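Local coordinates for putative ferritin-like diiron-carboxylate protein TM1526 (Thermotoga maritima, PDB 1VJX) that is of unknown function but, as a ferritin-like protein of the rubrerythrin family, probably binds a pair of iron ions and may act as an oxidoreductase, at residues G42-K45 and K46-E50; E30-Y33 and R34-E38; E69-D72 and E73-Y77; I57-E60 and I61-M65. One frame throughout, in Å; residues are numbered along the deposited sequence.

How the contacts relate
All four contacts are local, made between neighbouring turns of one chain. Contacts 1 and 4 lie on the same helix, 43-68, with centres about 23 Å apart; contact 2 lies in the last turns of helix 15-36, and contact 3 is the short helix 71-74 beyond the bundle's far end. Contacts 1 and 2 touch through a probable hydrogen bond from Lys45 to Ser37 and through Leu49 against Ser37 and Arg34. Contact 1 is a surface contact, and the other three are partly buried. Contacts 1 and 2 combine salt bridges outside with aromatic packing inside, contact 4 turns polar groups toward other helices, and contact 3 relies on capping and close carboxylates.

Contact 1. Residues G42-K45 and K46-E50; sequences GEIK and KTFLE
Ile44 and Phe48, one turn apart at the start of helix 43-68, make the apolar part of this contact. The two side chains run side by side, and Ile44 CG2 reaches Phe48 CE2 at 3.5 Å. That methyl stands opposite the backbone N of Ile44 while CG1 sits beside it (chi1 -71°), which directs the branch along the helix at the ring. Both residues also pack on Met152 of helix 129-156 and on Leu101, and Phe48 meets Tyr33 and Leu36 as well. A leucine in place of Phe48 would probably leave Ile44 CG2 without its contact at CE2 and thin the packing on Met152 and Leu101. The backbone bonds start at the N-cap residue Gly42, whose O accepts from Lys46 N at 3.2 Å. Glu43 O takes Thr47 N at 2.9 Å and, weakly, Thr47 OG1, a second donor for the same carbonyl. On the outer side Glu43 folds back at chi2 (-49°), and its OE1 forms a long salt bridge of 3.9 Å with the NZ of the extended Lys46. Lys45 NZ instead binds the carbonyls of Ser37 and Phe40. The chemistry is thus divided: apolar groups join the bundle, while loosely paired charges mark its surface.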
loop_
_atom_site.group_PDB
_atom_site.type_symbol
_atom_site.label_atom_id
_atom_site.label_comp_id
_atom_site.label_asym_id
_atom_site.label_seq_id
_atom_site.Cartn_x
_atom_site.Cartn_y
_atom_site.Cartn_z
ATOM N N GLY A 42 -11.498 10.959 16.359
ATOM C CA GLY A 42 -10.672 11.968 17.003
ATOM C C GLY A 42 -9.279 12.068 16.485
ATOM O O GLY A 42 -9.078 12.433 15.313
ATOM N N GLU A 43 -8.321 11.760 17.356
ATOM C CA GLU A 43 -6.966 11.426 16.913
ATOM C C GLU A 43 -6.985 10.312 15.850
ATOM O O GLU A 43 -6.232 10.359 14.888
ATOM C CB GLU A 43 -6.081 11.029 18.102
ATOM C CG GLU A 43 -5.737 12.194 19.020
ATOM C CD GLU A 43 -5.224 13.376 18.222
ATOM O OE1 GLU A 43 -4.244 13.180 17.463
ATOM O OE2 GLU A 43 -5.823 14.470 18.314
ATOM N N ILE A 44 -7.878 9.346 16.047
ATOM C CA ILE A 44 -8.104 8.255 15.120
ATOM C C ILE A 44 -8.514 8.711 13.709
ATOM O O ILE A 44 -7.944 8.248 12.735
ATOM C CB ILE A 44 -9.159 7.289 15.709
ATOM C CG1 ILE A 44 -8.539 6.517 16.886
ATOM C CG2 ILE A 44 -9.646 6.301 14.631
ATOM C CD1 ILE A 44 -9.528 5.791 17.751
ATOM N N LYS A 45 -9.496 9.605 13.604
ATOM C CA LYS A 45 -9.917 10.146 12.302
ATOM C C LYS A 45 -8.690 10.775 11.607
ATOM O O LYS A 45 -8.367 10.453 10.453
ATOM C CB LYS A 45 -11.039 11.203 12.463
ATOM C CG LYS A 45 -12.008 11.284 11.277
ATOM C CD LYS A 45 -12.845 12.563 11.197
ATOM C CE LYS A 45 -14.288 12.402 11.737
ATOM N NZ LYS A 45 -15.145 11.412 10.991
ATOM N N LYS A 46 -8.016 11.658 12.351
ATOM C CA LYS A 46 -6.841 12.389 11.887
ATOM C C LYS A 46 -5.771 11.406 11.386
ATOM O O LYS A 46 -5.109 11.651 10.390
ATOM C CB LYS A 46 -6.331 13.296 13.022
ATOM C CG LYS A 46 -5.045 14.117 12.781
ATOM C CD LYS A 46 -4.455 14.572 14.150
ATOM C CE LYS A 46 -3.593 15.864 14.062
ATOM N NZ LYS A 46 -3.089 16.332 15.411
ATOM N N THR A 47 -5.636 10.287 12.084
ATOM C CA THR A 47 -4.641 9.297 11.718
ATOM C C THR A 47 -4.978 8.725 10.354
ATOM O O THR A 47 -4.168 8.764 9.441
ATOM C CB THR A 47 -4.533 8.188 12.814
ATOM O OG1 THR A 47 -3.590 8.607 13.809
ATOM C CG2 THR A 47 -3.902 6.908 12.263
ATOM N N PHE A 48 -6.185 8.205 10.222
ATOM C CA PHE A 48 -6.597 7.582 8.987
ATOM C C PHE A 48 -6.445 8.557 7.826
ATOM O O PHE A 48 -6.140 8.158 6.730
ATOM C CB PHE A 48 -8.049 7.095 9.084
ATOM C CG PHE A 48 -8.219 5.850 9.881
ATOM C CD1 PHE A 48 -7.378 4.765 9.699
ATOM C CD2 PHE A 48 -9.225 5.747 10.813
ATOM C CE1 PHE A 48 -7.535 3.606 10.456
ATOM C CE2 PHE A 48 -9.383 4.584 11.559
ATOM C CZ PHE A 48 -8.535 3.516 11.368
ATOM N N LEU A 49 -6.671 9.839 8.068
ATOM C CA LEU A 49 -6.568 10.820 6.992
ATOM C C LEU A 49 -5.106 11.069 6.617
ATOM O O LEU A 49 -4.797 11.269 5.441
ATOM C CB LEU A 49 -7.274 12.130 7.349
ATOM C CG LEU A 49 -8.797 12.072 7.299
ATOM C CD1 LEU A 49 -9.426 13.305 7.994
ATOM C CD2 LEU A 49 -9.321 11.943 5.858
ATOM N N GLU A 50 -4.224 11.077 7.616
ATOM C CA GLU A 50 -2.793 11.200 7.366
ATOM C C GLU A 50 -2.337 10.029 6.524
ATOM O O GLU A 50 -1.664 10.219 5.521
ATOM C CB GLU A 50 -1.989 11.269 8.668
ATOM C CG GLU A 50 -1.764 12.701 9.129
ATOM C CD GLU A 50 -1.590 12.833 10.651
ATOM O OE1 GLU A 50 -1.112 11.842 11.282
ATOM O OE2 GLU A 50 -1.922 13.926 11.209
#

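Contact 2. Residues E30-Y33 and R34-E38; sequences ERFY and RELSE
Arg34 and Glu30 pair across the last turns of helix 15-36, one of the long helices of the ferritin-like bundle, in a salt bridge between residues four apart. In the conformer described, one of two for this arginine, Arg34 NH2 meets Glu30 OE2 at 3.4 Å, a weak but nearly straight bond (170°), and the bridge is therefore probably partial. In that conformer the oxygen lies at the edge of the guanidinium, in its plane, although the carboxylate itself is turned 64° away. Beyond the pair, Glu30 also touches Arg56 of helix 43-68, and Arg34 packs on Leu49.

Glu35 repeats the spacing with Arg31, but with a different approach: its OE1 comes over a face of the guanidinium, 3.0 Å from Arg31 NH2, while OE2 takes a weak bond from the same nitrogen. Arg31 bends at chi3 (65°) and shares its two terminal nitrogens between acids, NH2 going to Glu35 and NH1 to Glu28.

Leu36 turns inward. Its CD1 lies over one face of the Phe32 ring, 4.0 Å from the centroid and shifted toward the rim, in a CH-pi contact, and the same methyl reaches Tyr33 CD1 at 4.2 Å. Phe32 meets Phe87 edge-to-face, while Ile107 and Val104 of helix 101-125 pack on Phe32 and Leu36 respectively.

Ser37 comes next. Its N bonds to Tyr33 O, and its side chain folds back on the preceding turn, with Ser37 OG donating to Arg34 O at 2.5 Å.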
loop_
_atom_site.group_PDB
_atom_site.type_symbol
_atom_site.label_atom_id
_atom_site.label_comp_id
_atom_site.label_asym_id
_atom_site.label_seq_id
_atom_site.Cartn_x
_atom_site.Cartn_y
_atom_site.Cartn_z
ATOM N N GLU A 30 -5.302 4.698 -0.120
ATOM C CA GLU A 30 -5.733 6.078 0.095
ATOM C C GLU A 30 -7.236 6.110 0.338
ATOM O O GLU A 30 -7.705 6.733 1.290
ATOM C CB GLU A 30 -5.356 6.989 -1.100
ATOM C CG GLU A 30 -6.111 8.332 -1.138
ATOM C CD GLU A 30 -5.703 9.267 -2.281
ATOM O OE1 GLU A 30 -5.059 8.813 -3.233
ATOM O OE2 GLU A 30 -6.020 10.467 -2.239
ATOM N N ARG A 31 -7.975 5.463 -0.564
ATOM C CA ARG A 31 -9.426 5.423 -0.508
ATOM C C ARG A 31 -9.970 4.748 0.734
ATOM O O ARG A 31 -10.907 5.220 1.352
ATOM C CB ARG A 31 -9.969 4.663 -1.708
ATOM C CG ARG A 31 -10.443 5.545 -2.793
ATOM C CD ARG A 31 -11.201 4.799 -3.868
ATOM N NE ARG A 31 -12.447 4.253 -3.313
ATOM C CZ ARG A 31 -12.767 2.952 -3.211
ATOM N NH1 ARG A 31 -11.948 1.996 -3.661
ATOM N NH2 ARG A 31 -13.941 2.610 -2.663
ATOM N N PHE A 32 -9.427 3.578 1.013
ATOM C CA PHE A 32 -9.720 2.828 2.235
ATOM C C PHE A 32 -9.597 3.755 3.456
ATOM O O PHE A 32 -10.584 3.994 4.153
ATOM C CB PHE A 32 -8.761 1.653 2.315
ATOM C CG PHE A 32 -9.028 0.692 3.439
ATOM C CD1 PHE A 32 -10.238 0.019 3.533
ATOM C CD2 PHE A 32 -8.031 0.404 4.357
ATOM C CE1 PHE A 32 -10.456 -0.895 4.571
ATOM C CE2 PHE A 32 -8.238 -0.502 5.377
ATOM C CZ PHE A 32 -9.448 -1.151 5.489
ATOM N N TYR A 33 -8.410 4.329 3.661
ATOM C CA TYR A 33 -8.134 5.102 4.882
ATOM C C TYR A 33 -9.004 6.367 4.973
ATOM O O TYR A 33 -9.454 6.739 6.070
ATOM C CB TYR A 33 -6.637 5.424 5.032
ATOM C CG TYR A 33 -5.735 4.213 5.240
ATOM C CD1 TYR A 33 -6.019 3.257 6.215
ATOM C CD2 TYR A 33 -4.567 4.054 4.491
ATOM C CE1 TYR A 33 -5.189 2.164 6.412
ATOM C CE2 TYR A 33 -3.723 2.973 4.677
ATOM C CZ TYR A 33 -4.033 2.022 5.636
ATOM O OH TYR A 33 -3.188 0.939 5.830
ATOM N N ARG A 34 -9.264 6.988 3.830
ATOM C CA ARG A 34 -10.088 8.178 3.791
ATOM C C ARG A 34 -11.558 7.814 4.102
ATOM O O ARG A 34 -12.206 8.490 4.896
ATOM C CB ARG A 34 -9.943 8.899 2.437
ATOM C CG ARG A 34 -10.136 10.399 2.531
ATOM C CD ARG A 34 -10.037 11.138 1.211
ATOM N NE ARG A 34 -8.668 11.294 0.707
ATOM C CZ ARG A 34 -7.778 12.157 1.178
ATOM N NH1 ARG A 34 -8.077 12.928 2.226
ATOM N NH2 ARG A 34 -6.573 12.232 0.619
ATOM N N GLU A 35 -12.056 6.741 3.488
ATOM C CA GLU A 35 -13.385 6.194 3.793
ATOM C C GLU A 35 -13.495 5.689 5.247
ATOM O O GLU A 35 -14.526 5.880 5.884
ATOM C CB GLU A 35 -13.759 5.066 2.813
ATOM C CG GLU A 35 -14.144 5.566 1.410
ATOM C CD GLU A 35 -14.279 4.463 0.340
ATOM O OE1 GLU A 35 -13.309 3.704 0.088
ATOM O OE2 GLU A 35 -15.356 4.366 -0.274
ATOM N N LEU A 36 -12.445 5.055 5.772
ATOM C CA LEU A 36 -12.461 4.603 7.164
ATOM C C LEU A 36 -12.621 5.776 8.121
ATOM O O LEU A 36 -13.252 5.641 9.193
ATOM C CB LEU A 36 -11.179 3.854 7.538
ATOM C CG LEU A 36 -10.951 2.406 7.101
ATOM C CD1 LEU A 36 -9.655 1.942 7.742
ATOM C CD2 LEU A 36 -12.088 1.487 7.503
ATOM N N SER A 37 -12.044 6.922 7.744
ATOM C CA SER A 37 -12.076 8.103 8.596
ATOM C C SER A 37 -13.500 8.620 8.805
ATOM O O SER A 37 -13.752 9.429 9.686
ATOM C CB SER A 37 -11.193 9.197 8.011
ATOM O OG SER A 37 -11.846 9.867 6.955
ATOM N N GLU A 38 -14.431 8.168 7.980
ATOM C CA GLU A 38 -15.829 8.533 8.138
ATOM C C GLU A 38 -16.486 7.737 9.232
ATOM O O GLU A 38 -17.579 8.056 9.590
ATOM C CB GLU A 38 -16.603 8.258 6.844
ATOM C CG GLU A 38 -16.386 9.250 5.712
ATOM C CD GLU A 38 -16.702 8.652 4.331
ATOM O OE1 GLU A 38 -16.987 7.422 4.226
ATOM O OE2 GLU A 38 -16.611 9.410 3.337
#

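Contact 3. Residues E69-D72 and E73-Y77; sequences ENWD and EVDSY
Val74 N donates to Asn70 O at 3.0 Å and Asp75 N to Trp71 O at 2.7 Å, the bonds of a single short helix, 71-74, which Asp75 leaves. Asn70 is its N-cap: OD1 accepts from Glu73 N at 3.0 Å, the donor standing above the plane of the amide. At the other end Ser76 OG bonds weakly to Asp72 O.

Trp71 and Asp75 point the same way. Asp75 CB lies over the centre of the indole six-membered ring, 3.8 Å from its centroid, in a CH-pi contact, and the carboxylate continues over the same ring with its plane only 14° from it. With CG opposite the backbone N (chi1 170°), Trp71 extends its ring along the helix to that side. A water links Asp75 OD2 to Asp72 OD1, weakly at the latter. Glu69 OE1 and Glu73 OE1 stand 2.5 Å apart, a separation at which one acid probably carries a proton.

Glu73 OE2 also accepts from the backbone N atoms of Val127 and Asn128, in the turn between helices 101-125 and 129-156. Asp75 pairs with Lys14, and Val74 packs on Val15 and Leu19, attaching this turn after helix 43-68 to the start of helix 15-36.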
loop_
_atom_site.group_PDB
_atom_site.type_symbol
_atom_site.label_atom_id
_atom_site.label_comp_id
_atom_site.label_asym_id
_atom_site.label_seq_id
_atom_site.Cartn_x
_atom_site.Cartn_y
_atom_site.Cartn_z
ATOM N N GLU A 69 10.956 5.350 -15.680
ATOM C CA GLU A 69 11.974 4.290 -15.657
ATOM C C GLU A 69 12.305 3.751 -17.069
ATOM O O GLU A 69 11.430 3.657 -17.936
ATOM C CB GLU A 69 11.583 3.146 -14.722
ATOM C CG GLU A 69 11.842 3.412 -13.235
ATOM C CD GLU A 69 13.183 4.054 -12.952
ATOM O OE1 GLU A 69 14.186 3.352 -12.953
ATOM O OE2 GLU A 69 13.232 5.269 -12.702
ATOM N N ASN A 70 13.557 3.397 -17.318
ATOM C CA ASN A 70 13.934 2.978 -18.683
ATOM C C ASN A 70 13.183 1.666 -19.115
ATOM O O ASN A 70 12.965 0.753 -18.316
ATOM C CB ASN A 70 15.487 2.953 -18.817
ATOM C CG ASN A 70 16.025 1.678 -19.465
ATOM O OD1 ASN A 70 16.124 0.646 -18.798
ATOM N ND2 ASN A 70 16.407 1.755 -20.753
ATOM N N TRP A 71 12.748 1.616 -20.361
ATOM C CA TRP A 71 11.908 0.530 -20.889
ATOM C C TRP A 71 12.499 -0.865 -20.659
ATOM O O TRP A 71 11.814 -1.808 -20.289
ATOM C CB TRP A 71 11.662 0.793 -22.385
ATOM C CG TRP A 71 11.045 -0.325 -23.102
ATOM C CD1 TRP A 71 11.585 -1.043 -24.132
ATOM C CD2 TRP A 71 9.744 -0.876 -22.870
ATOM N NE1 TRP A 71 10.689 -1.998 -24.558
ATOM C CE2 TRP A 71 9.560 -1.926 -23.790
ATOM C CE3 TRP A 71 8.706 -0.574 -21.988
ATOM C CZ2 TRP A 71 8.397 -2.669 -23.843
ATOM C CZ3 TRP A 71 7.565 -1.324 -22.031
ATOM C CH2 TRP A 71 7.413 -2.354 -22.952
ATOM N N ASP A 72 13.801 -0.971 -20.826
ATOM C CA ASP A 72 14.506 -2.210 -20.584
ATOM C C ASP A 72 14.486 -2.702 -19.157
ATOM O O ASP A 72 14.442 -3.914 -18.923
ATOM C CB ASP A 72 15.945 -2.034 -21.008
ATOM C CG ASP A 72 16.094 -1.945 -22.489
ATOM O OD1 ASP A 72 15.200 -2.396 -23.272
ATOM O OD2 ASP A 72 17.101 -1.418 -22.954
ATOM N N GLU A 73 14.523 -1.779 -18.199
ATOM C CA GLU A 73 14.325 -2.148 -16.819
ATOM C C GLU A 73 12.883 -2.631 -16.591
ATOM O O GLU A 73 12.630 -3.752 -16.150
ATOM C CB GLU A 73 14.610 -0.948 -15.889
ATOM C CG GLU A 73 14.388 -1.302 -14.423
ATOM C CD GLU A 73 14.588 -0.147 -13.456
ATOM O OE1 GLU A 73 13.955 0.917 -13.639
ATOM O OE2 GLU A 73 15.356 -0.332 -12.506
ATOM N N VAL A 74 11.958 -1.737 -16.871
ATOM C CA VAL A 74 10.534 -1.949 -16.675
ATOM C C VAL A 74 9.959 -3.179 -17.400
ATOM O O VAL A 74 9.049 -3.849 -16.905
ATOM C CB VAL A 74 9.842 -0.614 -17.091
ATOM C CG1 VAL A 74 8.955 -0.740 -18.245
ATOM C CG2 VAL A 74 9.214 0.069 -15.899
ATOM N N ASP A 75 10.517 -3.494 -18.569
ATOM C CA ASP A 75 10.046 -4.646 -19.360
ATOM C C ASP A 75 10.685 -5.996 -18.973
ATOM O O ASP A 75 10.441 -7.029 -19.634
ATOM C CB ASP A 75 10.238 -4.383 -20.851
ATOM C CG ASP A 75 9.366 -5.265 -21.723
ATOM O OD1 ASP A 75 8.156 -5.440 -21.443
ATOM O OD2 ASP A 75 9.839 -5.798 -22.747
ATOM N N SER A 76 11.463 -5.989 -17.901
ATOM C CA SER A 76 12.159 -7.181 -17.433
ATOM C C SER A 76 11.310 -8.023 -16.525
ATOM O O SER A 76 10.516 -7.501 -15.760
ATOM C CB SER A 76 13.413 -6.823 -16.619
ATOM O OG SER A 76 14.564 -6.914 -17.440
ATOM N N TYR A 77 11.566 -9.327 -16.588
ATOM C CA TYR A 77 10.952 -10.331 -15.744
ATOM C C TYR A 77 11.554 -10.436 -14.353
ATOM O O TYR A 77 12.785 -10.514 -14.186
ATOM C CB TYR A 77 11.075 -11.681 -16.433
ATOM C CG TYR A 77 10.189 -11.818 -17.634
ATOM C CD1 TYR A 77 8.812 -11.808 -17.485
ATOM C CD2 TYR A 77 10.707 -11.964 -18.913
ATOM C CE1 TYR A 77 7.958 -11.942 -18.567
ATOM C CE2 TYR A 77 9.848 -12.078 -20.020
ATOM C CZ TYR A 77 8.460 -12.076 -19.829
ATOM O OH TYR A 77 7.544 -12.196 -20.887
HETATM O O HOH W 1 12.587 -4.700 -23.584
#

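Contact 4. Residues I57-E60 and I61-M65; sequences IHAE and IFRKM
The guanidinium of Arg63 lies with one face toward the preceding turn of helix 43-68, where Glu60 CA sits 3.9 Å above its plane and Ala59 O 4.1 Å above, both toward the rim. Arg63 NH2 comes within 3.4 Å of Glu60 CG, touching the aliphatic stem of that side chain and not its acid. A bend at chi3 (-79°) folds the arginine back over this turn. The Glu60 carboxylate stands steeply to the guanidinium, their planes 76° apart, and their charged atoms do not meet: Glu60 pairs with Arg56, and Arg63 NH1 with Glu27 of helix 15-36.

The Phe62 ring has His58 O obliquely beside it, 3.6 Å from CD2, while the ring itself packs on Ala22 and Ile23 and meets Tyr119. Phe62 N donates to this same His58 O. The imidazole points elsewhere, ND1 bonded to Glu26 and weakly to Glu142, NE2 to Gln141. His58 is the histidine of an ExxH sequence, the iron-ligand motif of the ferritin-like family, and its acidic surroundings are consistent with a diiron-carboxylate site.

Ile57, exposed, touches Ile61 through methyls, Ile57 CG2 to Ile61 CD1 at 3.9 Å. Ile61 faces helix 129-156 at Thr134, and its CD1 also reaches back to Ile57 O at 3.5 Å. A serine in place of Ile61 would probably strip the cover from Ile57 CG2 and open a gap beside Thr134. Neighbours on this helix therefore share backbone bonds and hydrocarbon contact, whereas Arg63 joins helix 15-36 through Glu27 and His58 turns to the probable iron site.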
loop_
_atom_site.group_PDB
_atom_site.type_symbol
_atom_site.label_atom_id
_atom_site.label_comp_id
_atom_site.label_asym_id
_atom_site.label_seq_id
_atom_site.Cartn_x
_atom_site.Cartn_y
_atom_site.Cartn_z
ATOM N N ILE A 57 0.585 10.330 -1.921
ATOM C CA ILE A 57 1.931 10.727 -2.349
ATOM C C ILE A 57 2.731 9.567 -2.925
ATOM O O ILE A 57 3.423 9.723 -3.925
ATOM C CB ILE A 57 2.677 11.399 -1.173
ATOM C CG1 ILE A 57 2.138 12.809 -0.965
ATOM C CG2 ILE A 57 4.206 11.451 -1.409
ATOM C CD1 ILE A 57 2.537 13.393 0.389
ATOM N N HIS A 58 2.613 8.407 -2.288
ATOM C CA HIS A 58 3.245 7.174 -2.738
ATOM C C HIS A 58 2.805 6.766 -4.115
ATOM O O HIS A 58 3.651 6.379 -4.917
ATOM C CB HIS A 58 2.929 6.031 -1.784
ATOM C CG HIS A 58 3.619 6.151 -0.466
ATOM N ND1 HIS A 58 3.223 5.450 0.649
ATOM C CD2 HIS A 58 4.687 6.895 -0.093
ATOM C CE1 HIS A 58 4.017 5.763 1.653
ATOM N NE2 HIS A 58 4.907 6.643 1.227
ATOM N N ALA A 59 1.493 6.835 -4.370
ATOM C CA ALA A 59 0.917 6.507 -5.676
ATOM C C ALA A 59 1.461 7.425 -6.768
ATOM O O ALA A 59 1.774 6.975 -7.846
ATOM C CB ALA A 59 -0.618 6.627 -5.626
ATOM N N GLU A 60 1.540 8.723 -6.465
ATOM C CA GLU A 60 2.096 9.726 -7.382
ATOM C C GLU A 60 3.561 9.427 -7.694
ATOM O O GLU A 60 4.060 9.785 -8.737
ATOM C CB GLU A 60 2.009 11.130 -6.767
ATOM C CG GLU A 60 0.633 11.790 -6.790
ATOM C CD GLU A 60 0.539 13.119 -5.989
ATOM O OE1 GLU A 60 1.534 13.546 -5.307
ATOM O OE2 GLU A 60 -0.562 13.746 -6.022
ATOM N N ILE A 61 4.266 8.793 -6.762
ATOM C CA ILE A 61 5.692 8.513 -6.967
ATOM C C ILE A 61 5.827 7.308 -7.874
ATOM O O ILE A 61 6.614 7.328 -8.824
ATOM C CB ILE A 61 6.419 8.332 -5.619
ATOM C CG1 ILE A 61 6.632 9.700 -4.980
ATOM C CG2 ILE A 61 7.751 7.557 -5.790
ATOM C CD1 ILE A 61 6.940 9.625 -3.533
ATOM N N PHE A 62 5.058 6.264 -7.547
ATOM C CA PHE A 62 4.964 5.073 -8.387
ATOM C C PHE A 62 4.450 5.365 -9.823
ATOM O O PHE A 62 4.870 4.705 -10.762
ATOM C CB PHE A 62 4.064 4.015 -7.729
ATOM C CG PHE A 62 4.689 3.294 -6.593
ATOM C CD1 PHE A 62 6.057 3.027 -6.558
ATOM C CD2 PHE A 62 3.880 2.823 -5.545
ATOM C CE1 PHE A 62 6.612 2.339 -5.470
ATOM C CE2 PHE A 62 4.406 2.131 -4.481
ATOM C CZ PHE A 62 5.778 1.889 -4.414
ATOM N N ARG A 63 3.522 6.296 -9.986
ATOM C CA ARG A 63 3.027 6.623 -11.362
ATOM C C ARG A 63 4.168 7.291 -12.152
ATOM O O ARG A 63 4.451 6.925 -13.276
ATOM C CB ARG A 63 1.830 7.574 -11.365
ATOM C CG ARG A 63 0.522 6.988 -10.863
ATOM C CD ARG A 63 -0.741 7.775 -11.343
ATOM N NE ARG A 63 -0.935 8.980 -10.545
ATOM C CZ ARG A 63 -1.592 9.022 -9.381
ATOM N NH1 ARG A 63 -2.178 7.941 -8.895
ATOM N NH2 ARG A 63 -1.692 10.162 -8.709
ATOM N N LYS A 64 4.835 8.263 -11.547
ATOM C CA LYS A 64 5.939 8.943 -12.209
ATOM C C LYS A 64 6.995 7.916 -12.614
ATOM O O LYS A 64 7.616 8.012 -13.648
ATOM C CB LYS A 64 6.530 9.974 -11.252
ATOM C CG LYS A 64 7.338 11.059 -11.901
ATOM C CD LYS A 64 8.231 11.777 -10.848
ATOM C CE LYS A 64 9.105 12.859 -11.490
ATOM N NZ LYS A 64 9.006 14.139 -10.711
HETATM N N MSE A 65 7.172 6.922 -11.768
HETATM C CA MSE A 65 8.251 5.934 -11.923
HETATM C C MSE A 65 7.961 5.038 -13.111
HETATM O O MSE A 65 8.845 4.816 -13.966
HETATM C CB MSE A 65 8.396 5.105 -10.662
HETATM C CG MSE A 65 9.509 4.136 -10.742
HETATM SE SE MSE A 65 9.948 3.243 -8.995
HETATM C CE MSE A 65 10.605 4.804 -7.782
#